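Local structure of probable LRR receptor-like serine/threonine-protein kinase At4g26540 (Arabidopsis thaliana, 5HZ0) at residues Val184-Ile189 / Asn210-Gln215; Asn241-Ile246 / Glu263-Gly268; Ala411-Ser416 / Arg433-Ile438. The protein acts as a plasma-membrane receptor kinase that recognises RGF peptide hormones through its extracellular leucine-rich repeats and signals to maintain the root stem cell niche. The protein carries 5 engineered substitutions. All coordinates share one frame; numbering follows the deposited sequence.

All three contacts join one leucine-rich repeat of the extracellular domain to the next. Contact 1 pairs the strands that line the concave, peptide-binding surface and is the only one with regular, well-bonded strands. Contacts 2 and 3 join the loops that follow such strands, so few backbone bonds cross and exposed residues appear at their margins. Contact 2 begins at the buried asparagine of its repeat, whose amide works as a backbone mimic; contact 3 takes up the same kind of turn further along the chain, its centre about 44 Å from that of contact 2. In every contact, buried aliphatic side chains face the interior. Contact 1 alone adds an amide-hydroxyl bond between side chains.

Contact 1 (Val184-Ile189 / Asn210-Gln215); sequences VQTIAI and NLYLYQ
I187 and L211 sit side by side on parallel strands 186-188 and 210-212, the buried part of the contact. Four backbone bonds alternate along the pair: N210 N to Q185 O, I187 N to N210 O, Y212 N to I187 O and I189 N to Y212 O, all between 2.9 and 3.1 Å. On the inner face, I187 CB meets L211 CD1 at 4.2 Å; just beyond the strands, I189 CB meets L213 CD2 at 4.1 Å.

The face with buried A188 is partly open to solvent at T186, N210 and Y212. The N210 side chain keeps CG beside its own backbone N (chi1 -45°) and gives ND2 to T186 OG1, a nearly straight 2.9 Å bond lying in the amide plane. Its OD1 bonds S234 OG on the next strand, which fixes the amide's flip. The Y212 ring leans obliquely on A188, CD2 to CB 3.9 Å.

This is the concave wall of the coil, where Y212 and Y214 belong to a peptide-recognition motif. Aliphatic packing behind and polar and aromatic groups in front are consistent with a wall presenting Y212 to an apolar peptide side chain and Y214 OH to the peptide backbone.

Contact 2 (Asn241-Ile246 / Glu263-Gly268); sequences NLVGKI and ENLLTG
L242 and N264 lie alongside each other, pointing the same way, and their pairing opens the contact between two successive repeat loops. From CB outward, N264 follows L242 closely: CB sits 3.7 Å from L242 O, and CG comes equally close to L242 CB. At the tip the amide divides its work. OD1 takes the backbone N-H of L242 at 3.0 Å, in a bent bond (135°) whose donor is tilted 21° from the carbonyl plane, while L242 CB, CG and CD1 lie alongside the same oxygen. ND2 turns to F261 O in its own repeat, with a weak second bond to L237 O one repeat back. CG of N264 stands beside the backbone N (chi1 -78°), which brings the amide up against L242. With both ends engaged the amide is held in one orientation; an alanine here would probably leave the buried N-H of L242 and the carbonyl of F261 without their mate.

Beyond N264 the backbones take over. L242 O receives L265 N at 2.8 Å, and G244 O receives T267 N, which approaches from above the carbonyl plane. L266 turns inward, CD2 packing 3.8 Å from L242 CB and CD1 on I246 CG1. V243 CG2 and L265 CB meet at 3.9 Å on the outer, solvent side. At the backbone angles of G244 and G268 a CB would press on the preceding carbonyl oxygen, which calls for glycine.

N264 is a rung of the asparagine ladder of leucine-rich repeats, and N288 OD1 repeats the pattern by accepting L266 N. A buried amide that imitates a peptide group thus pays for backbone polar atoms where the chain leaves its strand, and lets L242 and L266 face the interior.

Contact 3 (Ala411-Ser416 / Arg433-Ile438); sequences AGSIPS and RLVGSI
The Leu-x-Gly-x-Ile turns of two neighbouring plant-type leucine-rich repeats meet where G412 O accepts V435 N at 2.9 Å. The bond is fairly straight at nitrogen (163°), but the donor stands well above the carbonyl plane rather than on a lone pair. L434 CA also gives a C-H contact to the same oxygen, so G412 O is approached by two successive residues. V435 folds over this spot: its CG2, placed between its backbone N and carbonyl carbon (CG1 at chi1 -69°), lies 3.6 Å from G412 CA. The positive phi of G412 favours glycine there.

The coil of repeats is stacked here with its leucines and isoleucines inward. L434 CD1 meets I414 CG1 at 3.8 Å, the two side chains crossing at a slant, and L434 CD2 rests 3.6 Å from G412 O. The backbone N of L434 bonds N456 OD1, the counterpart of N264, which accepts L242 N in the same way.

Outward the grip slackens. S413 OG, beside its own backbone N, reaches V435 O in a weak bond of 3.4 Å, and S413 CA adds a C-H contact to that same oxygen. S413 OG also lies 3.9 Å from CA of G436, whose positive phi again favours glycine.

Contact 1 (Val184-Ile189 / Asn210-Gln215)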
loop_
_atom_site.group_PDB
_atom_site.type_symbol
_atom_site.label_atom_id
_atom_site.label_comp_id
_atom_site.label_asym_id
_atom_site.label_seq_id
_atom_site.Cartn_x
_atom_site.Cartn_y
_atom_site.Cartn_z
ATOM N N VAL A 184 14.009 23.692 19.545
ATOM C CA VAL A 184 13.548 22.364 19.122
ATOM C C VAL A 184 13.721 22.133 17.611
ATOM O O VAL A 184 13.397 22.978 16.786
ATOM C CB VAL A 184 12.104 21.997 19.615
ATOM C CG1 VAL A 184 11.024 22.467 18.629
ATOM C CG2 VAL A 184 11.983 20.501 19.832
ATOM N N GLN A 185 14.255 20.972 17.274
ATOM C CA GLN A 185 14.583 20.615 15.899
ATOM C C GLN A 185 13.586 19.624 15.320
ATOM O O GLN A 185 13.121 19.778 14.192
ATOM C CB GLN A 185 16.036 20.132 15.765
ATOM C CG GLN A 185 17.060 21.269 15.855
ATOM C CD GLN A 185 18.503 20.796 15.706
ATOM O OE1 GLN A 185 18.776 19.784 15.060
ATOM N NE2 GLN A 185 19.428 21.523 16.320
ATOM N N THR A 186 13.381 18.532 16.043
ATOM C CA THR A 186 12.407 17.529 15.654
ATOM C C THR A 186 11.273 17.384 16.672
ATOM O O THR A 186 11.506 17.097 17.850
ATOM C CB THR A 186 13.089 16.173 15.441
ATOM O OG1 THR A 186 14.033 16.287 14.363
ATOM C CG2 THR A 186 12.057 15.109 15.095
ATOM N N ILE A 187 10.043 17.593 16.211
ATOM C CA ILE A 187 8.868 17.226 16.983
ATOM C C ILE A 187 8.200 16.003 16.328
ATOM O O ILE A 187 7.624 16.109 15.239
ATOM C CB ILE A 187 7.858 18.400 17.065
ATOM C CG1 ILE A 187 8.457 19.569 17.838
ATOM C CG2 ILE A 187 6.536 17.951 17.731
ATOM C CD1 ILE A 187 7.540 20.768 17.942
ATOM N N ALA A 188 8.295 14.838 16.966
ATOM C CA ALA A 188 7.651 13.655 16.397
ATOM C C ALA A 188 6.526 13.130 17.283
ATOM O O ALA A 188 6.750 12.395 18.259
ATOM C CB ALA A 188 8.683 12.554 16.157
ATOM N N ILE A 189 5.295 13.467 16.909
ATOM C CA ILE A 189 4.166 12.871 17.592
ATOM C C ILE A 189 3.206 12.380 16.532
ATOM O O ILE A 189 2.238 13.065 16.195
ATOM C CB ILE A 189 3.482 13.956 18.454
ATOM C CG1 ILE A 189 4.552 14.870 19.087
ATOM C CG2 ILE A 189 2.579 13.335 19.515
ATOM C CD1 ILE A 189 4.018 15.935 20.045
ATOM N N ASN A 210 12.110 19.247 11.419
ATOM C CA ASN A 210 11.213 18.135 11.097
ATOM C C ASN A 210 9.915 18.112 11.922
ATOM O O ASN A 210 9.935 17.929 13.140
ATOM C CB ASN A 210 11.944 16.790 11.266
ATOM C CG ASN A 210 13.332 16.793 10.653
ATOM O OD1 ASN A 210 13.482 16.876 9.439
ATOM N ND2 ASN A 210 14.354 16.715 11.499
ATOM N N LEU A 211 8.785 18.283 11.253
ATOM C CA LEU A 211 7.498 18.236 11.930
ATOM C C LEU A 211 6.711 16.977 11.507
ATOM O O LEU A 211 6.311 16.859 10.353
ATOM C CB LEU A 211 6.720 19.517 11.629
ATOM C CG LEU A 211 5.339 19.654 12.288
ATOM C CD1 LEU A 211 5.443 19.472 13.779
ATOM C CD2 LEU A 211 4.717 21.006 11.958
ATOM N N TYR A 212 6.565 16.005 12.412
ATOM C CA TYR A 212 5.821 14.788 12.093
ATOM C C TYR A 212 4.628 14.696 13.014
ATOM O O TYR A 212 4.766 14.309 14.178
ATOM C CB TYR A 212 6.677 13.527 12.305
ATOM C CG TYR A 212 8.092 13.577 11.716
ATOM C CD1 TYR A 212 8.370 14.295 10.554
ATOM C CD2 TYR A 212 9.136 12.898 12.325
ATOM C CE1 TYR A 212 9.639 14.340 10.033
ATOM C CE2 TYR A 212 10.413 12.937 11.811
ATOM C CZ TYR A 212 10.656 13.655 10.665
ATOM O OH TYR A 212 11.923 13.696 10.163
ATOM N N LEU A 213 3.471 15.088 12.486
ATOM C CA LEU A 213 2.159 14.933 13.107
ATOM C C LEU A 213 1.235 13.911 12.446
ATOM O O LEU A 213 0.020 13.968 12.633
ATOM C CB LEU A 213 1.490 16.292 13.288
ATOM C CG LEU A 213 2.402 17.211 14.104
ATOM C CD1 LEU A 213 1.851 18.616 14.199
ATOM C CD2 LEU A 213 2.644 16.603 15.502
ATOM N N TYR A 214 1.755 13.085 11.552
ATOM C CA TYR A 214 0.864 12.222 10.768
ATOM C C TYR A 214 0.065 11.184 11.578
ATOM O O TYR A 214 0.406 10.858 12.722
ATOM C CB TYR A 214 1.609 11.566 9.600
ATOM C CG TYR A 214 2.707 10.595 9.984
ATOM C CD1 TYR A 214 4.008 11.034 10.212
ATOM C CD2 TYR A 214 2.451 9.241 10.079
ATOM C CE1 TYR A 214 5.014 10.140 10.541
ATOM C CE2 TYR A 214 3.446 8.347 10.401
ATOM C CZ TYR A 214 4.722 8.797 10.633
ATOM O OH TYR A 214 5.694 7.889 10.959
ATOM N N GLN A 215 -1.029 10.703 10.985
ATOM C CA GLN A 215 -1.905 9.713 11.625
ATOM C C GLN A 215 -2.470 10.130 12.988
ATOM O O GLN A 215 -2.366 9.416 13.976
ATOM C CB GLN A 215 -1.213 8.361 11.707
ATOM C CG GLN A 215 -1.055 7.720 10.352
ATOM C CD GLN A 215 -0.532 6.321 10.440
ATOM O OE1 GLN A 215 0.402 6.051 11.193
ATOM N NE2 GLN A 215 -1.133 5.413 9.678
#

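Contact 2 (Asn241-Ile246 / Glu263-Gly268)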
loop_
_atom_site.group_PDB
_atom_site.type_symbol
_atom_site.label_atom_id
_atom_site.label_comp_id
_atom_site.label_asym_id
_atom_site.label_seq_id
_atom_site.Cartn_x
_atom_site.Cartn_y
_atom_site.Cartn_z
ATOM N N ASN A 241 -7.331 15.461 9.648
ATOM C CA ASN A 241 -8.528 16.158 9.170
ATOM C C ASN A 241 -8.305 17.538 8.586
ATOM O O ASN A 241 -9.234 18.335 8.532
ATOM C CB ASN A 241 -9.657 16.104 10.195
ATOM C CG ASN A 241 -10.022 14.684 10.542
ATOM O OD1 ASN A 241 -10.177 13.846 9.660
ATOM N ND2 ASN A 241 -10.097 14.386 11.827
ATOM N N LEU A 242 -7.051 17.858 8.288
ATOM C CA LEU A 242 -6.677 19.206 7.843
ATOM C C LEU A 242 -7.525 19.757 6.695
ATOM O O LEU A 242 -7.887 19.053 5.749
ATOM C CB LEU A 242 -5.190 19.284 7.509
ATOM C CG LEU A 242 -4.229 18.990 8.668
ATOM C CD1 LEU A 242 -2.826 18.688 8.143
ATOM C CD2 LEU A 242 -4.202 20.143 9.662
ATOM N N VAL A 243 -7.822 21.042 6.808
ATOM C CA VAL A 243 -8.839 21.719 6.014
ATOM C C VAL A 243 -8.224 23.002 5.437
ATOM O O VAL A 243 -7.156 23.396 5.864
ATOM C CB VAL A 243 -10.066 21.993 6.932
ATOM C CG1 VAL A 243 -10.473 23.464 6.958
ATOM C CG2 VAL A 243 -11.186 21.050 6.581
ATOM N N GLY A 244 -8.849 23.622 4.447
ATOM C CA GLY A 244 -8.327 24.866 3.919
ATOM C C GLY A 244 -7.213 24.701 2.898
ATOM O O GLY A 244 -6.867 23.587 2.500
ATOM N N LYS A 245 -6.653 25.831 2.480
ATOM C CA LYS A 245 -5.594 25.874 1.473
ATOM C C LYS A 245 -4.154 25.668 1.992
ATOM O O LYS A 245 -3.841 25.965 3.141
ATOM C CB LYS A 245 -5.718 27.138 0.600
ATOM C CG LYS A 245 -5.997 28.433 1.341
ATOM C CD LYS A 245 -6.518 29.517 0.380
ATOM C CE LYS A 245 -7.766 29.047 -0.386
ATOM N NZ LYS A 245 -8.541 30.151 -1.036
ATOM N N ILE A 246 -3.299 25.113 1.138
ATOM C CA ILE A 246 -1.869 25.009 1.426
ATOM C C ILE A 246 -1.274 26.407 1.535
ATOM O O ILE A 246 -1.442 27.224 0.638
ATOM C CB ILE A 246 -1.144 24.214 0.317
ATOM C CG1 ILE A 246 -1.756 22.817 0.195
ATOM C CG2 ILE A 246 0.339 24.113 0.598
ATOM C CD1 ILE A 246 -1.342 22.086 -1.036
ATOM N N GLU A 263 -3.971 12.387 2.365
ATOM C CA GLU A 263 -5.136 12.007 3.203
ATOM C C GLU A 263 -5.610 13.077 4.165
ATOM O O GLU A 263 -5.579 12.896 5.376
ATOM C CB GLU A 263 -4.876 10.748 4.031
ATOM C CG GLU A 263 -4.289 9.603 3.264
ATOM C CD GLU A 263 -5.302 8.548 2.967
ATOM O OE1 GLU A 263 -4.891 7.425 2.583
ATOM O OE2 GLU A 263 -6.505 8.855 3.114
ATOM N N ASN A 264 -6.071 14.181 3.610
ATOM C CA ASN A 264 -6.663 15.243 4.386
ATOM C C ASN A 264 -7.862 15.768 3.629
ATOM O O ASN A 264 -8.413 15.075 2.764
ATOM C CB ASN A 264 -5.658 16.355 4.665
ATOM C CG ASN A 264 -4.700 15.998 5.778
ATOM O OD1 ASN A 264 -5.062 16.085 6.949
ATOM N ND2 ASN A 264 -3.467 15.591 5.423
ATOM N N LEU A 265 -8.355 16.917 4.072
ATOM C CA LEU A 265 -9.439 17.644 3.412
ATOM C C LEU A 265 -9.036 18.906 2.636
ATOM O O LEU A 265 -9.871 19.738 2.338
ATOM C CB LEU A 265 -10.615 17.862 4.372
ATOM C CG LEU A 265 -11.030 16.540 5.041
ATOM C CD1 LEU A 265 -12.057 16.766 6.143
ATOM C CD2 LEU A 265 -11.545 15.546 4.017
ATOM N N LEU A 266 -7.747 19.105 2.413
ATOM C CA LEU A 266 -7.255 20.347 1.811
ATOM C C LEU A 266 -7.959 20.724 0.512
ATOM O O LEU A 266 -8.302 19.863 -0.292
ATOM C CB LEU A 266 -5.735 20.256 1.570
ATOM C CG LEU A 266 -4.932 19.790 2.787
ATOM C CD1 LEU A 266 -3.446 19.742 2.508
ATOM C CD2 LEU A 266 -5.238 20.689 3.982
ATOM N N THR A 267 -8.182 22.020 0.332
ATOM C CA THR A 267 -8.761 22.547 -0.891
ATOM C C THR A 267 -7.873 23.674 -1.403
ATOM O O THR A 267 -6.816 23.957 -0.855
ATOM C CB THR A 267 -10.168 23.155 -0.676
ATOM O OG1 THR A 267 -10.070 24.197 0.293
ATOM C CG2 THR A 267 -11.165 22.113 -0.209
ATOM N N GLY A 268 -8.337 24.338 -2.447
ATOM C CA GLY A 268 -7.550 25.361 -3.067
ATOM C C GLY A 268 -6.556 24.705 -4.005
ATOM O O GLY A 268 -6.687 23.547 -4.420
#

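Contact 3 (Ala411-Ser416 / Arg433-Ile438)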
loop_
_atom_site.group_PDB
_atom_site.type_symbol
_atom_site.label_atom_id
_atom_site.label_comp_id
_atom_site.label_asym_id
_atom_site.label_seq_id
_atom_site.Cartn_x
_atom_site.Cartn_y
_atom_site.Cartn_z
ATOM N N ALA A 411 -6.957 1.855 -30.768
ATOM C CA ALA A 411 -7.323 1.160 -32.015
ATOM C C ALA A 411 -6.164 0.398 -32.654
ATOM O O ALA A 411 -5.032 0.463 -32.181
ATOM C CB ALA A 411 -7.936 2.137 -33.021
ATOM N N GLY A 412 -6.449 -0.309 -33.742
ATOM C CA GLY A 412 -5.451 -1.140 -34.391
ATOM C C GLY A 412 -5.039 -2.407 -33.654
ATOM O O GLY A 412 -5.601 -2.756 -32.614
ATOM N N SER A 413 -4.055 -3.108 -34.217
ATOM C CA SER A 413 -3.559 -4.372 -33.674
ATOM C C SER A 413 -2.589 -4.238 -32.509
ATOM O O SER A 413 -1.950 -3.204 -32.330
ATOM C CB SER A 413 -2.928 -5.213 -34.780
ATOM O OG SER A 413 -3.911 -5.641 -35.701
ATOM N N ILE A 414 -2.492 -5.286 -31.704
ATOM C CA ILE A 414 -1.477 -5.339 -30.671
ATOM C C ILE A 414 -0.149 -5.553 -31.376
ATOM O O ILE A 414 0.056 -6.587 -32.031
ATOM C CB ILE A 414 -1.726 -6.485 -29.663
ATOM C CG1 ILE A 414 -3.096 -6.318 -28.994
ATOM C CG2 ILE A 414 -0.578 -6.557 -28.627
ATOM C CD1 ILE A 414 -3.521 -7.501 -28.141
ATOM N N PRO A 415 0.753 -4.567 -31.252
ATOM C CA PRO A 415 2.017 -4.539 -31.985
ATOM C C PRO A 415 2.910 -5.686 -31.532
ATOM O O PRO A 415 3.102 -5.910 -30.331
ATOM C CB PRO A 415 2.610 -3.189 -31.588
ATOM C CG PRO A 415 2.056 -2.916 -30.248
ATOM C CD PRO A 415 0.661 -3.466 -30.277
ATOM N N SER A 416 3.453 -6.399 -32.512
ATOM C CA SER A 416 4.176 -7.646 -32.290
ATOM C C SER A 416 5.449 -7.500 -31.450
ATOM O O SER A 416 5.918 -8.450 -30.804
ATOM C CB SER A 416 4.520 -8.250 -33.641
ATOM O OG SER A 416 5.381 -9.347 -33.476
ATOM N N ARG A 433 -10.723 -0.551 -28.536
ATOM C CA ARG A 433 -11.112 -0.906 -29.907
ATOM C C ARG A 433 -10.135 -1.787 -30.689
ATOM O O ARG A 433 -10.086 -1.688 -31.926
ATOM C CB ARG A 433 -11.451 0.331 -30.713
ATOM C CG ARG A 433 -12.200 1.337 -29.911
ATOM C CD ARG A 433 -13.649 0.969 -29.741
ATOM N NE ARG A 433 -14.429 2.201 -29.813
ATOM C CZ ARG A 433 -14.750 2.943 -28.760
ATOM N NH1 ARG A 433 -14.381 2.555 -27.541
ATOM N NH2 ARG A 433 -15.447 4.062 -28.923
ATOM N N LEU A 434 -9.222 -2.460 -30.001
ATOM C CA LEU A 434 -8.192 -3.260 -30.678
ATOM C C LEU A 434 -8.743 -4.234 -31.704
ATOM O O LEU A 434 -9.795 -4.832 -31.506
ATOM C CB LEU A 434 -7.417 -4.084 -29.665
ATOM C CG LEU A 434 -6.792 -3.320 -28.513
ATOM C CD1 LEU A 434 -5.986 -4.288 -27.686
ATOM C CD2 LEU A 434 -5.935 -2.191 -29.063
ATOM N N VAL A 435 -8.014 -4.412 -32.798
ATOM C CA VAL A 435 -8.470 -5.319 -33.834
ATOM C C VAL A 435 -7.414 -6.338 -34.209
ATOM O O VAL A 435 -6.378 -6.442 -33.555
ATOM C CB VAL A 435 -8.953 -4.559 -35.075
ATOM C CG1 VAL A 435 -10.268 -3.808 -34.765
ATOM C CG2 VAL A 435 -7.871 -3.602 -35.569
ATOM N N GLY A 436 -7.710 -7.112 -35.249
ATOM C CA GLY A 436 -6.827 -8.157 -35.720
ATOM C C GLY A 436 -6.578 -9.257 -34.713
ATOM O O GLY A 436 -7.272 -9.382 -33.708
ATOM N N SER A 437 -5.584 -10.079 -35.010
ATOM C CA SER A 437 -5.219 -11.207 -34.173
ATOM C C SER A 437 -4.391 -10.847 -32.962
ATOM O O SER A 437 -3.811 -9.763 -32.880
ATOM C CB SER A 437 -4.498 -12.264 -34.997
ATOM O OG SER A 437 -5.379 -12.781 -35.983
ATOM N N ILE A 438 -4.387 -11.750 -31.988
ATOM C CA ILE A 438 -3.390 -11.727 -30.938
ATOM C C ILE A 438 -2.072 -12.193 -31.574
ATOM O O ILE A 438 -1.981 -13.326 -32.074
ATOM C CB ILE A 438 -3.795 -12.657 -29.792
ATOM C CG1 ILE A 438 -5.046 -12.116 -29.089
ATOM C CG2 ILE A 438 -2.673 -12.794 -28.786
ATOM C CD1 ILE A 438 -5.842 -13.190 -28.330
#